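Local atomic coordinates of ribose-phosphate pyrophosphokinase (Thermus thermophilus, PDB entry 7PN0), a protein that probably makes phosphoribosyl pyrophosphate (PRPP) from ribose 5-phosphate and ATP, and is seen here with ADP bound. Residues P60-H65 with F91-S96; A86-F91 with D113-A118. One frame throughout, in Å; residues are numbered along the deposited sequence.

Contact 1: residues P60-H65 with F91-S96; sequences PPVQDH and FSYARS. With ADP (adenosine-5'-diphosphate), chain C.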
loop_
_atom_site.group_PDB
_atom_site.type_symbol
_atom_site.label_atom_id
_atom_site.label_comp_id
_atom_site.label_asym_id
_atom_site.label_seq_id
_atom_site.Cartn_x
_atom_site.Cartn_y
_atom_site.Cartn_z
ATOM N N PRO A 60 12.156 25.879 -15.060
ATOM C CA PRO A 60 13.446 25.316 -15.461
ATOM C C PRO A 60 14.508 25.646 -14.427
ATOM O O PRO A 60 14.509 26.756 -13.943
ATOM C CB PRO A 60 13.724 25.917 -16.847
ATOM C CG PRO A 60 12.343 26.302 -17.353
ATOM C CD PRO A 60 11.549 26.692 -16.129
ATOM N N PRO A 61 15.432 24.715 -14.070
ATOM C CA PRO A 61 15.422 23.310 -14.549
ATOM C C PRO A 61 14.373 22.430 -13.836
ATOM O O PRO A 61 14.428 22.247 -12.633
ATOM C CB PRO A 61 16.846 22.832 -14.213
ATOM C CG PRO A 61 17.201 23.631 -12.977
ATOM C CD PRO A 61 16.608 25.002 -13.240
ATOM N N VAL A 62 13.387 21.960 -14.583
ATOM C CA VAL A 62 12.161 21.356 -14.001
ATOM C C VAL A 62 12.481 20.040 -13.279
ATOM O O VAL A 62 12.038 19.872 -12.127
ATOM C CB VAL A 62 11.066 21.187 -15.068
ATOM C CG1 VAL A 62 9.869 20.440 -14.525
ATOM C CG2 VAL A 62 10.617 22.534 -15.616
ATOM N N GLN A 63 13.281 19.177 -13.854
ATOM C CA GLN A 63 13.471 17.838 -13.252
ATOM C C GLN A 63 14.336 17.966 -12.006
ATOM O O GLN A 63 14.117 17.227 -11.054
ATOM C CB GLN A 63 14.016 16.871 -14.293
ATOM C CG GLN A 63 12.924 16.185 -15.101
ATOM C CD GLN A 63 12.139 17.172 -15.922
ATOM O OE1 GLN A 63 12.616 17.696 -16.933
ATOM N NE2 GLN A 63 10.927 17.452 -15.500
ATOM N N ASP A 64 15.289 18.882 -11.983
ATOM C CA ASP A 64 16.065 19.135 -10.757
ATOM C C ASP A 64 15.112 19.674 -9.696
ATOM O O ASP A 64 15.250 19.300 -8.534
ATOM C CB ASP A 64 17.230 20.102 -10.967
ATOM C CG ASP A 64 18.460 19.580 -11.681
ATOM O OD1 ASP A 64 18.677 18.349 -11.706
ATOM O OD2 ASP A 64 19.224 20.449 -12.200
ATOM N N HIS A 65 14.144 20.519 -10.065
ATOM C CA HIS A 65 13.225 21.091 -9.060
ATOM C C HIS A 65 12.254 20.007 -8.559
ATOM O O HIS A 65 11.939 20.000 -7.367
ATOM C CB HIS A 65 12.509 22.289 -9.648
ATOM C CG HIS A 65 13.401 23.464 -9.832
ATOM N ND1 HIS A 65 14.471 23.731 -8.999
ATOM C CD2 HIS A 65 13.327 24.493 -10.698
ATOM C CE1 HIS A 65 15.031 24.884 -9.358
ATOM N NE2 HIS A 65 14.407 25.325 -10.435
ATOM N N PHE A 91 2.267 23.983 -11.095
ATOM C CA PHE A 91 2.390 22.538 -11.369
ATOM C C PHE A 91 2.317 22.377 -12.888
ATOM O O PHE A 91 1.224 22.166 -13.419
ATOM C CB PHE A 91 1.318 21.740 -10.638
ATOM C CG PHE A 91 1.445 20.258 -10.821
ATOM C CD1 PHE A 91 2.690 19.642 -10.964
ATOM C CD2 PHE A 91 0.323 19.456 -10.889
ATOM C CE1 PHE A 91 2.808 18.273 -11.095
ATOM C CE2 PHE A 91 0.449 18.079 -11.040
ATOM C CZ PHE A 91 1.686 17.488 -11.121
ATOM N N SER A 92 3.469 22.546 -13.540
ATOM C CA SER A 92 3.562 22.567 -15.031
ATOM C C SER A 92 2.977 21.274 -15.596
ATOM O O SER A 92 2.312 21.312 -16.666
ATOM C CB SER A 92 4.979 22.764 -15.466
ATOM O OG SER A 92 5.807 21.637 -15.173
ATOM N N TYR A 93 3.264 20.146 -14.941
ATOM C CA TYR A 93 2.869 18.834 -15.499
ATOM C C TYR A 93 1.359 18.619 -15.408
ATOM O O TYR A 93 0.891 17.567 -15.952
ATOM C CB TYR A 93 3.664 17.683 -14.893
ATOM C CG TYR A 93 5.051 17.479 -15.452
ATOM C CD1 TYR A 93 5.231 16.846 -16.682
ATOM C CD2 TYR A 93 6.176 17.914 -14.765
ATOM C CE1 TYR A 93 6.488 16.609 -17.210
ATOM C CE2 TYR A 93 7.441 17.689 -15.277
ATOM C CZ TYR A 93 7.600 17.020 -16.487
ATOM O OH TYR A 93 8.838 16.835 -17.004
ATOM N N ALA A 94 0.586 19.566 -14.870
ATOM C CA ALA A 94 -0.891 19.481 -14.954
ATOM C C ALA A 94 -1.285 19.462 -16.443
ATOM O O ALA A 94 -2.375 19.020 -16.752
ATOM C CB ALA A 94 -1.580 20.596 -14.195
ATOM N N ARG A 95 -0.448 19.930 -17.354
ATOM C CA ARG A 95 -0.798 19.910 -18.797
ATOM C C ARG A 95 -0.772 18.474 -19.322
ATOM O O ARG A 95 -1.335 18.218 -20.357
ATOM C CB ARG A 95 0.173 20.760 -19.605
ATOM C CG ARG A 95 0.072 22.228 -19.267
ATOM C CD ARG A 95 0.989 23.150 -20.054
ATOM N NE ARG A 95 0.764 23.045 -21.495
ATOM C CZ ARG A 95 1.485 23.699 -22.408
ATOM N NH1 ARG A 95 2.463 24.513 -22.018
ATOM N NH2 ARG A 95 1.224 23.500 -23.688
ATOM N N SER A 96 -0.049 17.592 -18.651
ATOM C CA SER A 96 0.114 16.174 -19.057
ATOM C C SER A 96 -0.960 15.369 -18.343
ATOM O O SER A 96 -0.624 14.546 -17.444
ATOM C CB SER A 96 1.498 15.671 -18.726
ATOM O OG SER A 96 2.498 16.388 -19.433
HETATM P PB ADP C . -4.639 21.836 -23.727
HETATM O O1B ADP C . -5.932 22.434 -23.157
HETATM O O2B ADP C . -3.901 20.982 -22.723
HETATM O O3B ADP C . -3.722 22.791 -24.467
HETATM P PA ADP C . -4.357 19.662 -25.389
HETATM O O1A ADP C . -4.311 18.617 -24.317
HETATM O O2A ADP C . -4.871 19.273 -26.734
HETATM O O3A ADP C . -5.223 20.891 -24.876
HETATM O "O5'" ADP C . -2.910 20.392 -25.517
HETATM C "C5'" ADP C . -1.715 19.779 -24.945
HETATM C "C4'" ADP C . -0.513 19.968 -25.853
HETATM O "O4'" ADP C . 0.633 20.315 -25.021
HETATM C "C3'" ADP C . -0.060 18.735 -26.652
HETATM O "O3'" ADP C . -1.072 17.754 -26.862
HETATM C "C2'" ADP C . 0.896 18.064 -25.673
HETATM O "O2'" ADP C . 1.822 17.264 -26.358
HETATM C "C1'" ADP C . 1.550 19.255 -24.974
HETATM N N9 ADP C . 1.892 18.988 -23.576
HETATM C C8 ADP C . 1.522 17.906 -22.800
HETATM N N7 ADP C . 2.031 17.928 -21.585
HETATM C C5 ADP C . 2.792 19.088 -21.567
HETATM C C6 ADP C . 3.593 19.678 -20.578
HETATM N N6 ADP C . 3.722 19.166 -19.354
HETATM N N1 ADP C . 4.235 20.844 -20.874
HETATM C C2 ADP C . 4.057 21.359 -22.098
HETATM N N3 ADP C . 3.315 20.899 -23.100
HETATM C C4 ADP C . 2.717 19.741 -22.786
#

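Contact 2: residues A86-F91 with D113-A118; sequences AVIPYF and DLLQTA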
loop_
_atom_site.group_PDB
_atom_site.type_symbol
_atom_site.label_atom_id
_atom_site.label_comp_id
_atom_site.label_asym_id
_atom_site.label_seq_id
_atom_site.Cartn_x
_atom_site.Cartn_y
_atom_site.Cartn_z
ATOM N N ALA A 86 3.376 19.741 0.291
ATOM C CA ALA A 86 4.027 20.218 -0.938
ATOM C C ALA A 86 3.272 21.477 -1.356
ATOM O O ALA A 86 2.145 21.376 -1.814
ATOM C CB ALA A 86 4.034 19.206 -2.046
ATOM N N VAL A 87 3.919 22.621 -1.224
ATOM C CA VAL A 87 3.392 23.894 -1.774
ATOM C C VAL A 87 3.976 24.051 -3.173
ATOM O O VAL A 87 5.170 24.295 -3.319
ATOM C CB VAL A 87 3.684 25.089 -0.864
ATOM C CG1 VAL A 87 3.072 26.332 -1.458
ATOM C CG2 VAL A 87 3.165 24.831 0.547
ATOM N N ILE A 88 3.134 23.879 -4.167
ATOM C CA ILE A 88 3.539 23.820 -5.594
ATOM C C ILE A 88 2.750 24.918 -6.265
ATOM O O ILE A 88 1.666 24.678 -6.792
ATOM C CB ILE A 88 3.237 22.447 -6.236
ATOM C CG1 ILE A 88 3.868 21.318 -5.422
ATOM C CG2 ILE A 88 3.691 22.460 -7.680
ATOM C CD1 ILE A 88 3.497 19.932 -5.935
ATOM N N PRO A 89 3.271 26.156 -6.277
ATOM C CA PRO A 89 2.500 27.276 -6.820
ATOM C C PRO A 89 2.208 27.096 -8.310
ATOM O O PRO A 89 1.083 27.367 -8.702
ATOM C CB PRO A 89 3.366 28.508 -6.529
ATOM C CG PRO A 89 4.234 28.075 -5.411
ATOM C CD PRO A 89 4.522 26.594 -5.633
ATOM N N TYR A 90 3.152 26.562 -9.082
ATOM C CA TYR A 90 2.932 26.233 -10.505
ATOM C C TYR A 90 3.278 24.762 -10.754
ATOM O O TYR A 90 4.427 24.415 -10.692
ATOM C CB TYR A 90 3.744 27.106 -11.442
ATOM C CG TYR A 90 3.653 26.729 -12.907
ATOM C CD1 TYR A 90 2.429 26.498 -13.519
ATOM C CD2 TYR A 90 4.795 26.535 -13.669
ATOM C CE1 TYR A 90 2.347 26.099 -14.853
ATOM C CE2 TYR A 90 4.737 26.154 -15.005
ATOM C CZ TYR A 90 3.506 25.922 -15.593
ATOM O OH TYR A 90 3.435 25.589 -16.913
ATOM N N PHE A 91 2.267 23.983 -11.095
ATOM C CA PHE A 91 2.390 22.538 -11.369
ATOM C C PHE A 91 2.317 22.377 -12.888
ATOM O O PHE A 91 1.224 22.166 -13.419
ATOM C CB PHE A 91 1.318 21.740 -10.638
ATOM C CG PHE A 91 1.445 20.258 -10.821
ATOM C CD1 PHE A 91 2.690 19.642 -10.964
ATOM C CD2 PHE A 91 0.323 19.456 -10.889
ATOM C CE1 PHE A 91 2.808 18.273 -11.095
ATOM C CE2 PHE A 91 0.449 18.079 -11.040
ATOM C CZ PHE A 91 1.686 17.488 -11.121
ATOM N N ASP A 113 1.644 10.432 -7.652
ATOM C CA ASP A 113 2.057 9.155 -7.004
ATOM C C ASP A 113 3.475 9.304 -6.446
ATOM O O ASP A 113 3.697 8.864 -5.303
ATOM C CB ASP A 113 1.844 7.992 -7.955
ATOM C CG ASP A 113 0.369 7.643 -8.150
ATOM O OD1 ASP A 113 -0.415 7.812 -7.196
ATOM O OD2 ASP A 113 0.021 7.230 -9.229
ATOM N N LEU A 114 4.399 9.911 -7.196
ATOM C CA LEU A 114 5.780 10.078 -6.693
ATOM C C LEU A 114 5.762 10.979 -5.436
ATOM O O LEU A 114 6.502 10.685 -4.522
ATOM C CB LEU A 114 6.650 10.707 -7.773
ATOM C CG LEU A 114 6.816 9.916 -9.078
ATOM C CD1 LEU A 114 7.737 10.614 -10.022
ATOM C CD2 LEU A 114 7.306 8.521 -8.816
ATOM N N LEU A 115 5.012 12.080 -5.444
ATOM C CA LEU A 115 4.940 12.991 -4.257
ATOM C C LEU A 115 4.394 12.194 -3.072
ATOM O O LEU A 115 4.942 12.301 -1.973
ATOM C CB LEU A 115 4.054 14.193 -4.569
ATOM C CG LEU A 115 4.710 15.243 -5.450
ATOM C CD1 LEU A 115 3.684 16.139 -6.088
ATOM C CD2 LEU A 115 5.741 16.034 -4.620
ATOM N N GLN A 116 3.388 11.351 -3.296
ATOM C CA GLN A 116 2.797 10.563 -2.193
ATOM C C GLN A 116 3.839 9.569 -1.685
ATOM O O GLN A 116 3.994 9.429 -0.471
ATOM C CB GLN A 116 1.499 9.908 -2.661
ATOM C CG GLN A 116 0.439 10.938 -2.868
ATOM C CD GLN A 116 -0.749 10.431 -3.670
ATOM O OE1 GLN A 116 -0.853 9.270 -4.090
ATOM N NE2 GLN A 116 -1.717 11.292 -3.776
ATOM N N THR A 117 4.573 8.921 -2.590
ATOM C CA THR A 117 5.610 7.948 -2.196
ATOM C C THR A 117 6.700 8.640 -1.386
ATOM O O THR A 117 7.191 8.028 -0.400
ATOM C CB THR A 117 6.147 7.208 -3.425
ATOM O OG1 THR A 117 5.090 6.363 -3.877
ATOM C CG2 THR A 117 7.359 6.402 -3.090
ATOM N N ALA A 118 7.098 9.826 -1.797
ATOM C CA ALA A 118 8.160 10.611 -1.109
ATOM C C ALA A 118 7.723 10.966 0.322
ATOM O O ALA A 118 8.604 11.188 1.162
ATOM C CB ALA A 118 8.498 11.802 -1.927
#

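Contact 1: residues P60-H65 with F91-S96
The Y93 ring has the side-chain amide of Q63 at its edge, close to the ring plane. The amide plane is turned 68° from the ring. V62 comes to the same ring at a slant, with CG1 3.7 Å from CE2 of Y93. The other flat group is the R95 guanidinium, which lies over the ADP adenine. Adenine N3 sits beneath the centre of one guanidinium face, 3.4 Å from CZ of R95. The bend at chi3 (58°) of R95 folds the guanidinium over the base, and R95 CB also packs on it, 3.7 Å from adenine C5. S96 OG donates a hydrogen bond of 2.7 Å to adenine N7.

R95 and S96 belong to the loop after strand 83-88 of the PRTase-like N-terminal domain, where residues 92-95 form a short 3-10 turn. R95 N closes on S92 O at 3.2 Å. Facing this turn is the start of helix 62-78, with P61 at the N-cap position after a cis peptide bond.

R95 NH1 also makes a salt bridge to E220. Replacing R95 by an alanine would probably leave the adenine without its flat charged cover and take one charged partner from E220. The polar ends of Y93 and S92 look to the second subunit: Y93 OH is hydrogen-bonded to the backbone N of L39 there, and S92 OG to N38. ADP is also hydrogen-bonded to H129 and K98 of the same chain and to N36 of the second subunit, which places this pocket at a subunit boundary.

Contact 2: residues A86-F91 with D113-A118
I88 and L115 meet through torsions that carry both side chains across the gap between strand and helix. In I88, CG1 stands anti to the carbonyl carbon (chi1 -54°), and the chain then runs on extended to CD1 (chi2 175°). L115 has CG anti to its own carbonyl carbon and holds CD1 extended from CA. The two side chains reach toward each other tip to tip, with I88 CD1 3.8 Å from L115 CD1. The other methyl of L115 turns to the strand as well: CD2 lies 4.4 Å from A86 CB. One leucine therefore spans two strand residues. A86 and I88 are two apart, so both point to the helix, while V87 between them does not take part.

The contact is small and wholly apolar, and all three touching residues are buried. About 98 Å² is covered, both sides summed. A86 and L115 have the nearest alpha carbons, 8.0 Å apart.

The helix and strand belong to a beta-alpha-beta unit of the PRTase-like domain: strand 83-88, helix 107-118, then the parallel strand 122-126. Strand 83-88 is the middle strand of the five-stranded parallel sheet. It is bonded to strand 51-55 through V87 and to strand 122-126 through A86 and I88. Helix 62-78 packs beside helix 107-118, and its L69 touches both I88 and L115. L70 of the same helix touches L115 and A118. L114 packs on L114 of the second subunit. V87 instead packs on F290 of helix 287-299.

In the fold
From the N terminus, the chain first reaches 60-65, at the start of helix 62-78. It runs down that helix and along strand 83-88 into the loop at 91-96, where contact 1 closes 25 intervening residues. Contact 2 begins on the same strand and closes at 113-118 in helix 107-118, over 21 intervening residues. Neither loop nests in the other. The segments alternate along the chain, so the contacts cross, and F91 belongs to both. Contact 1 ties the helix start to the ADP loop; contact 2 ties the middle strand of the five-stranded sheet to the next helix. The second subunit touches both.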